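Local coordinates for BH2851 (Bacillus halodurans, PDB 2GFG), which is of unproven function but, as a CYTH-domain barrel protein, probably binds a triphosphate-bearing substrate and may act as an adenylate cyclase or a phosphatase, at residues Glu167-Thr171 with Phe172-Gln176; Asp104-Asp108 with Leu109-Ile113. All coordinates share one frame; numbering follows the deposited sequence.

Interaction 1: Glu167-Thr171 with Phe172-Gln176; sequences EILKT and FSISQ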
ATOM      1  N   GLU A 167      -9.577  10.608  16.494  1.00 42.72           N
ATOM      2  CA  GLU A 167     -10.522   9.958  17.416  1.00 42.53           C
ATOM      3  C   GLU A 167     -10.089   8.512  17.728  1.00 41.84           C
ATOM      4  O   GLU A 167     -10.145   8.081  18.875  1.00 41.91           O
ATOM      5  CB  GLU A 167     -11.952   9.987  16.826  1.00 42.68           C
ATOM      6  CG  GLU A 167     -13.028   9.268  17.678  1.00 46.49           C
ATOM      7  CD  GLU A 167     -13.212   7.791  17.309  1.00 49.12           C
ATOM      8  OE1 GLU A 167     -13.471   7.494  16.129  1.00 51.14           O
ATOM      9  OE2 GLU A 167     -13.160   6.943  18.223  1.00 51.67           O
ATOM     10  N   ILE A 168      -9.660   7.779  16.694  1.00 41.49           N
ATOM     11  CA  ILE A 168      -9.156   6.393  16.861  1.00 42.09           C
ATOM     12  C   ILE A 168      -7.936   6.358  17.794  1.00 41.95           C
ATOM     13  O   ILE A 168      -7.869   5.531  18.699  1.00 42.01           O
ATOM     14  CB  ILE A 168      -8.788   5.737  15.479  1.00 42.51           C
ATOM     15  CG1 ILE A 168     -10.044   5.508  14.648  1.00 43.83           C
ATOM     16  CG2 ILE A 168      -8.037   4.377  15.678  1.00 41.38           C
ATOM     17  CD1 ILE A 168      -9.781   5.301  13.161  1.00 45.44           C
ATOM     18  N   LEU A 169      -6.987   7.280  17.572  1.00 41.34           N
ATOM     19  CA  LEU A 169      -5.758   7.358  18.393  1.00 41.87           C
ATOM     20  C   LEU A 169      -6.083   7.628  19.858  1.00 41.24           C
ATOM     21  O   LEU A 169      -5.461   7.055  20.760  1.00 40.51           O
ATOM     22  CB  LEU A 169      -4.820   8.463  17.867  1.00 41.99           C
ATOM     23  CG  LEU A 169      -4.250   8.279  16.452  1.00 43.56           C
ATOM     24  CD1 LEU A 169      -3.559   9.568  15.988  1.00 42.64           C
ATOM     25  CD2 LEU A 169      -3.298   7.102  16.391  1.00 45.41           C
ATOM     26  N   LYS A 170      -7.056   8.508  20.084  1.00 41.17           N
ATOM     27  CA  LYS A 170      -7.494   8.864  21.438  1.00 41.11           C
ATOM     28  C   LYS A 170      -8.303   7.707  22.078  1.00 39.94           C
ATOM     29  O   LYS A 170      -8.011   7.282  23.187  1.00 39.53           O
ATOM     30  CB  LYS A 170      -8.337  10.140  21.393  1.00 41.98           C
ATOM     31  CG  LYS A 170      -8.526  10.813  22.725  1.00 44.70           C
ATOM     32  CD  LYS A 170      -9.278  12.126  22.569  1.00 46.87           C
ATOM     33  CE  LYS A 170      -9.259  12.942  23.852  1.00 48.54           C
ATOM     34  NZ  LYS A 170      -9.864  12.213  24.978  1.00 50.63           N
ATOM     35  N   THR A 171      -9.285   7.194  21.336  1.00 39.15           N
ATOM     36  CA  THR A 171     -10.191   6.138  21.833  1.00 39.50           C
ATOM     37  C   THR A 171      -9.443   4.867  22.246  1.00 40.18           C
ATOM     38  O   THR A 171      -9.722   4.283  23.313  1.00 40.03           O
ATOM     39  CB  THR A 171     -11.267   5.786  20.771  1.00 39.05           C
ATOM     40  OG1 THR A 171     -12.199   6.865  20.666  1.00 40.55           O
ATOM     41  CG2 THR A 171     -12.028   4.498  21.138  1.00 38.71           C
ATOM     42  N   PHE A 172      -8.520   4.434  21.401  1.00 40.88           N
ATOM     43  CA  PHE A 172      -7.746   3.214  21.648  1.00 41.78           C
ATOM     44  C   PHE A 172      -6.354   3.507  22.240  1.00 43.09           C
ATOM     45  O   PHE A 172      -5.536   2.605  22.371  1.00 43.71           O
ATOM     46  CB  PHE A 172      -7.633   2.410  20.348  1.00 42.71           C
ATOM     47  CG  PHE A 172      -8.948   1.975  19.812  1.00 41.60           C
ATOM     48  CD1 PHE A 172      -9.573   0.830  20.317  1.00 43.20           C
ATOM     49  CD2 PHE A 172      -9.640   2.765  18.889  1.00 43.53           C
ATOM     50  CE1 PHE A 172     -10.842   0.438  19.857  1.00 42.63           C
ATOM     51  CE2 PHE A 172     -10.912   2.373  18.417  1.00 45.11           C
ATOM     52  CZ  PHE A 172     -11.506   1.210  18.906  1.00 42.22           C
ATOM     53  N   SER A 173      -6.132   4.766  22.656  1.00 43.30           N
ATOM     54  CA  SER A 173      -4.872   5.193  23.279  1.00 44.69           C
ATOM     55  C   SER A 173      -3.645   4.735  22.473  1.00 44.55           C
ATOM     56  O   SER A 173      -2.777   4.016  22.981  1.00 43.07           O
ATOM     57  CB  SER A 173      -4.799   4.700  24.728  1.00 45.13           C
ATOM     58  OG  SER A 173      -5.797   5.333  25.521  1.00 46.60           O
ATOM     59  N   ILE A 174      -3.628   5.116  21.199  1.00 46.51           N
ATOM     60  CA  ILE A 174      -2.500   4.855  20.313  1.00 47.95           C
ATOM     61  C   ILE A 174      -1.683   6.125  20.197  1.00 48.70           C
ATOM     62  O   ILE A 174      -2.215   7.171  19.839  1.00 48.97           O
ATOM     63  CB  ILE A 174      -2.973   4.423  18.886  1.00 48.13           C
ATOM     64  CG1 ILE A 174      -4.051   3.327  18.965  1.00 49.40           C
ATOM     65  CG2 ILE A 174      -1.778   3.953  18.030  1.00 47.72           C
ATOM     66  CD1 ILE A 174      -3.621   2.081  19.721  1.00 49.51           C
ATOM     67  N   SER A 175      -0.402   6.050  20.558  1.00 50.02           N
ATOM     68  CA  SER A 175       0.501   7.193  20.419  1.00 50.93           C
ATOM     69  C   SER A 175       1.020   7.228  18.990  1.00 51.06           C
ATOM     70  O   SER A 175       1.589   6.248  18.507  1.00 51.53           O
ATOM     71  CB  SER A 175       1.662   7.104  21.417  1.00 51.32           C
ATOM     72  OG  SER A 175       2.460   5.962  21.181  1.00 55.04           O
ATOM     73  N   GLN A 176       0.776   8.338  18.300  1.00 50.94           N
ATOM     74  CA  GLN A 176       1.121   8.461  16.890  1.00 51.35           C
ATOM     75  C   GLN A 176       2.615   8.718  16.696  1.00 50.32           C
ATOM     76  O   GLN A 176       3.244   9.397  17.501  1.00 50.90           O
ATOM     77  CB  GLN A 176       0.312   9.584  16.242  1.00 51.95           C
ATOM     78  CG  GLN A 176       0.502   9.683  14.729  1.00 54.07           C
ATOM     79  CD  GLN A 176      -0.595  10.460  14.047  1.00 53.35           C
ATOM     80  OE1 GLN A 176      -1.193  11.375  14.635  1.00 54.89           O
ATOM     81  NE2 GLN A 176      -0.855  10.128  12.799  1.00 53.87           N
TER

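Interaction 2: Asp104-Asp108 with Leu109-Ile113; sequences DALRD and LSIPI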
ATOM      1  N   ASP A 104      -0.093   3.572 -19.509  1.00 41.69           N
ATOM      2  CA  ASP A 104      -0.423   4.918 -20.029  1.00 41.87           C
ATOM      3  C   ASP A 104      -0.032   6.022 -19.046  1.00 41.13           C
ATOM      4  O   ASP A 104       0.580   7.005 -19.431  1.00 41.14           O
ATOM      5  CB  ASP A 104      -1.920   5.023 -20.337  1.00 42.19           C
ATOM      6  CG  ASP A 104      -2.344   4.169 -21.534  1.00 47.15           C
ATOM      7  OD1 ASP A 104      -1.462   3.727 -22.329  1.00 50.29           O
ATOM      8  OD2 ASP A 104      -3.567   3.947 -21.683  1.00 50.61           O
ATOM      9  N   ALA A 105      -0.401   5.844 -17.777  1.00 40.78           N
ATOM     10  CA  ALA A 105      -0.090   6.827 -16.723  1.00 40.90           C
ATOM     11  C   ALA A 105       1.423   6.943 -16.462  1.00 41.21           C
ATOM     12  O   ALA A 105       1.910   8.017 -16.118  1.00 41.43           O
ATOM     13  CB  ALA A 105      -0.813   6.476 -15.449  1.00 41.48           C
ATOM     14  N   LEU A 106       2.151   5.822 -16.598  1.00 40.75           N
ATOM     15  CA  LEU A 106       3.619   5.832 -16.457  1.00 41.52           C
ATOM     16  C   LEU A 106       4.259   6.637 -17.578  1.00 41.68           C
ATOM     17  O   LEU A 106       5.135   7.474 -17.331  1.00 41.59           O
ATOM     18  CB  LEU A 106       4.190   4.397 -16.455  1.00 42.93           C
ATOM     19  CG  LEU A 106       3.915   3.522 -15.234  1.00 41.69           C
ATOM     20  CD1 LEU A 106       4.467   2.134 -15.464  1.00 44.68           C
ATOM     21  CD2 LEU A 106       4.505   4.123 -13.971  1.00 44.05           C
ATOM     22  N   ARG A 107       3.791   6.405 -18.811  1.00 41.79           N
ATOM     23  CA  ARG A 107       4.286   7.140 -19.982  1.00 42.25           C
ATOM     24  C   ARG A 107       3.909   8.634 -19.933  1.00 40.87           C
ATOM     25  O   ARG A 107       4.685   9.472 -20.364  1.00 40.70           O
ATOM     26  CB  ARG A 107       3.796   6.481 -21.291  1.00 43.80           C
ATOM     27  CG  ARG A 107       4.486   5.129 -21.564  1.00 49.08           C
ATOM     28  CD  ARG A 107       4.312   4.617 -23.012  1.00 54.46           C
ATOM     29  NE  ARG A 107       3.093   3.799 -23.177  1.00 59.36           N
ATOM     30  CZ  ARG A 107       3.001   2.678 -23.934  1.00 61.02           C
ATOM     31  NH1 ARG A 107       4.085   2.142 -24.531  1.00 61.16           N
ATOM     32  NH2 ARG A 107       1.832   2.040 -24.021  1.00 60.50           N
ATOM     33  N   ASP A 108       2.743   8.957 -19.345  1.00 40.01           N
ATOM     34  CA  ASP A 108       2.349  10.382 -19.122  1.00 39.38           C
ATOM     35  C   ASP A 108       3.285  11.091 -18.113  1.00 39.05           C
ATOM     36  O   ASP A 108       3.425  12.309 -18.147  1.00 38.48           O
ATOM     37  CB  ASP A 108       0.897  10.490 -18.632  1.00 38.26           C
ATOM     38  CG  ASP A 108      -0.125  10.108 -19.702  1.00 40.09           C
ATOM     39  OD1 ASP A 108       0.251   9.940 -20.889  1.00 40.17           O
ATOM     40  OD2 ASP A 108      -1.315   9.974 -19.350  1.00 45.71           O
ATOM     41  N   LEU A 109       3.893  10.314 -17.212  1.00 39.65           N
ATOM     42  CA  LEU A 109       4.872  10.842 -16.233  1.00 41.23           C
ATOM     43  C   LEU A 109       6.337  10.817 -16.762  1.00 40.85           C
ATOM     44  O   LEU A 109       7.268  11.136 -16.019  1.00 40.92           O
ATOM     45  CB  LEU A 109       4.781  10.049 -14.913  1.00 41.91           C
ATOM     46  CG  LEU A 109       3.476  10.196 -14.115  1.00 45.16           C
ATOM     47  CD1 LEU A 109       3.432   9.194 -12.984  1.00 46.66           C
ATOM     48  CD2 LEU A 109       3.300  11.621 -13.576  1.00 46.81           C
ATOM     49  N   SER A 110       6.513  10.457 -18.046  1.00 41.23           N
ATOM     50  CA  SER A 110       7.859  10.346 -18.689  1.00 42.33           C
ATOM     51  C   SER A 110       8.780   9.327 -17.976  1.00 43.87           C
ATOM     52  O   SER A 110      10.007   9.493 -17.938  1.00 44.83           O
ATOM     53  CB  SER A 110       8.543  11.729 -18.805  1.00 42.35           C
ATOM     54  OG  SER A 110       7.883  12.544 -19.758  1.00 42.77           O
ATOM     55  N   ILE A 111       8.176   8.253 -17.468  1.00 45.72           N
ATOM     56  CA  ILE A 111       8.913   7.173 -16.824  1.00 46.27           C
ATOM     57  C   ILE A 111       9.400   6.216 -17.902  1.00 47.23           C
ATOM     58  O   ILE A 111       8.588   5.662 -18.632  1.00 48.26           O
ATOM     59  CB  ILE A 111       8.016   6.373 -15.826  1.00 46.51           C
ATOM     60  CG1 ILE A 111       7.386   7.298 -14.775  1.00 44.28           C
ATOM     61  CG2 ILE A 111       8.833   5.241 -15.139  1.00 45.40           C
ATOM     62  CD1 ILE A 111       8.380   7.879 -13.758  1.00 47.97           C
ATOM     63  N   PRO A 112      10.742   6.028 -18.023  1.00 48.46           N
ATOM     64  CA  PRO A 112      11.230   5.042 -18.986  1.00 48.66           C
ATOM     65  C   PRO A 112      10.934   3.611 -18.501  1.00 48.29           C
ATOM     66  O   PRO A 112      11.556   3.141 -17.549  1.00 48.41           O
ATOM     67  CB  PRO A 112      12.736   5.316 -19.033  1.00 48.64           C
ATOM     68  CG  PRO A 112      13.049   5.898 -17.697  1.00 49.93           C
ATOM     69  CD  PRO A 112      11.852   6.694 -17.304  1.00 49.07           C
ATOM     70  N   ILE A 113       9.938   2.967 -19.124  1.00 48.58           N
ATOM     71  CA  ILE A 113       9.491   1.609 -18.722  1.00 48.08           C
ATOM     72  C   ILE A 113      10.601   0.554 -18.876  1.00 47.49           C
ATOM     73  O   ILE A 113      10.678  -0.398 -18.083  1.00 46.12           O
ATOM     74  CB  ILE A 113       8.187   1.171 -19.509  1.00 48.96           C
ATOM     75  CG1 ILE A 113       6.964   1.975 -19.016  1.00 49.76           C
ATOM     76  CG2 ILE A 113       7.910  -0.342 -19.360  1.00 48.78           C
ATOM     77  CD1 ILE A 113       6.577   3.096 -19.909  1.00 52.69           C
TER

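Interaction 1: Glu167-Thr171 with Phe172-Gln176
Ile174 N donates to Leu169 O over 2.7 Å, in the carbonyl plane and on a lone pair, and this bond closes the C-terminal end of the helix. Ser173 N comes back to Lys170 O from above the carbonyl plane, at 3.2 Å. Together the two bonds make a Schellman motif, with Ser173 at the C-prime position and its phi positive, at 49°. One residue earlier, Phe172 N still makes a helical bond to Ile168 O, nearly straight at 165°.

That same carbonyl meets the Phe172 ring at its edge, in plane, with Ile168 O 3.3 Å from Phe172 CD2. Thr171 covers one face: its CG2 is anti to the backbone N and lies beside the carbonyl carbon, which brings the methyl over the ring as a CH-pi contact, 3.8 Å from the Phe172 centroid. With an alanine in place of the Phe172 ring, the Thr171 methyl would probably lose its aromatic partner and a gap would open between Ile168, Tyr131 and Leu22.

Further on, Leu169 branches both ways, CD2 lying 3.7 Å from Ile174 CB and CD1 touching the amide of Gln176.

In the fold, Leu169 and Ile174 pack on Thr12 of strand 4-14, Ile174 and Phe172 on helix 16-25, and Ile168 on strand 146-155, while Arg21 bonds to Phe172 O.

Interaction 2: Asp104-Asp108 with Leu109-Ile113
Leu109 folds back along the last turn of the helix, each of its inner carbons meeting a backbone oxygen. Leu109 CB lies 3.6 Å from Leu106 O. Leu109 CG comes closer still, 3.3 Å from Ala105 O, because chi1 of -66° sets it beside the backbone N, on the side where that N reaches the same carbonyl. Of the two tips, Leu109 CD1 continues past Ala105 O at 3.7 Å, and the side chain as a whole rests on Gln70 and Ser53. Leu109 N itself is shared between Ala105 O and Leu106 O, and both bonds are weak and bent.

The firmer closure comes from the next two residues. Ile111 N bonds to Leu106 O over 3.1 Å at a good 162°, and Ser110 N bonds to Arg107 O from above the carbonyl plane. This pair defines a Schellman motif, with Ser110, at positive phi, as its C-prime residue. Leu106 O therefore holds Ile111 N as well as the weak Leu109 N, and Ile111 CB also packs against it, at 3.4 Å.

Beyond Pro112 the chain turns so that Ile113 faces the helix again. Its CD1 meets the aliphatic part of Arg107, 3.4 Å from Arg107 CG, and its CG1 lies 4.3 Å from Leu106 CD1.

Leu106 and Ala105 settle on Leu68 of strand 63-71, Leu106 and Ile111 share Leu48 of helix 47-50, and Gln51, just past that helix, bonds to Leu109 O.

Interactions 1 and 2 are the same device used twice: a helix is stopped by a Schellman motif with a serine at the C-prime position, followed by an isoleucine that turns back into the protein. They do not touch. Their centres are 40 Å apart and their nearest atoms about 26 Å, on opposite sides of the chain's centre. Between them stands the antiparallel barrel: 167-176 is packed against strand 4-14, while 104-113 lies against strand 63-71. In CYTH proteins the barrel interior usually forms the substrate tunnel, and both helix ends pack on strands of that barrel.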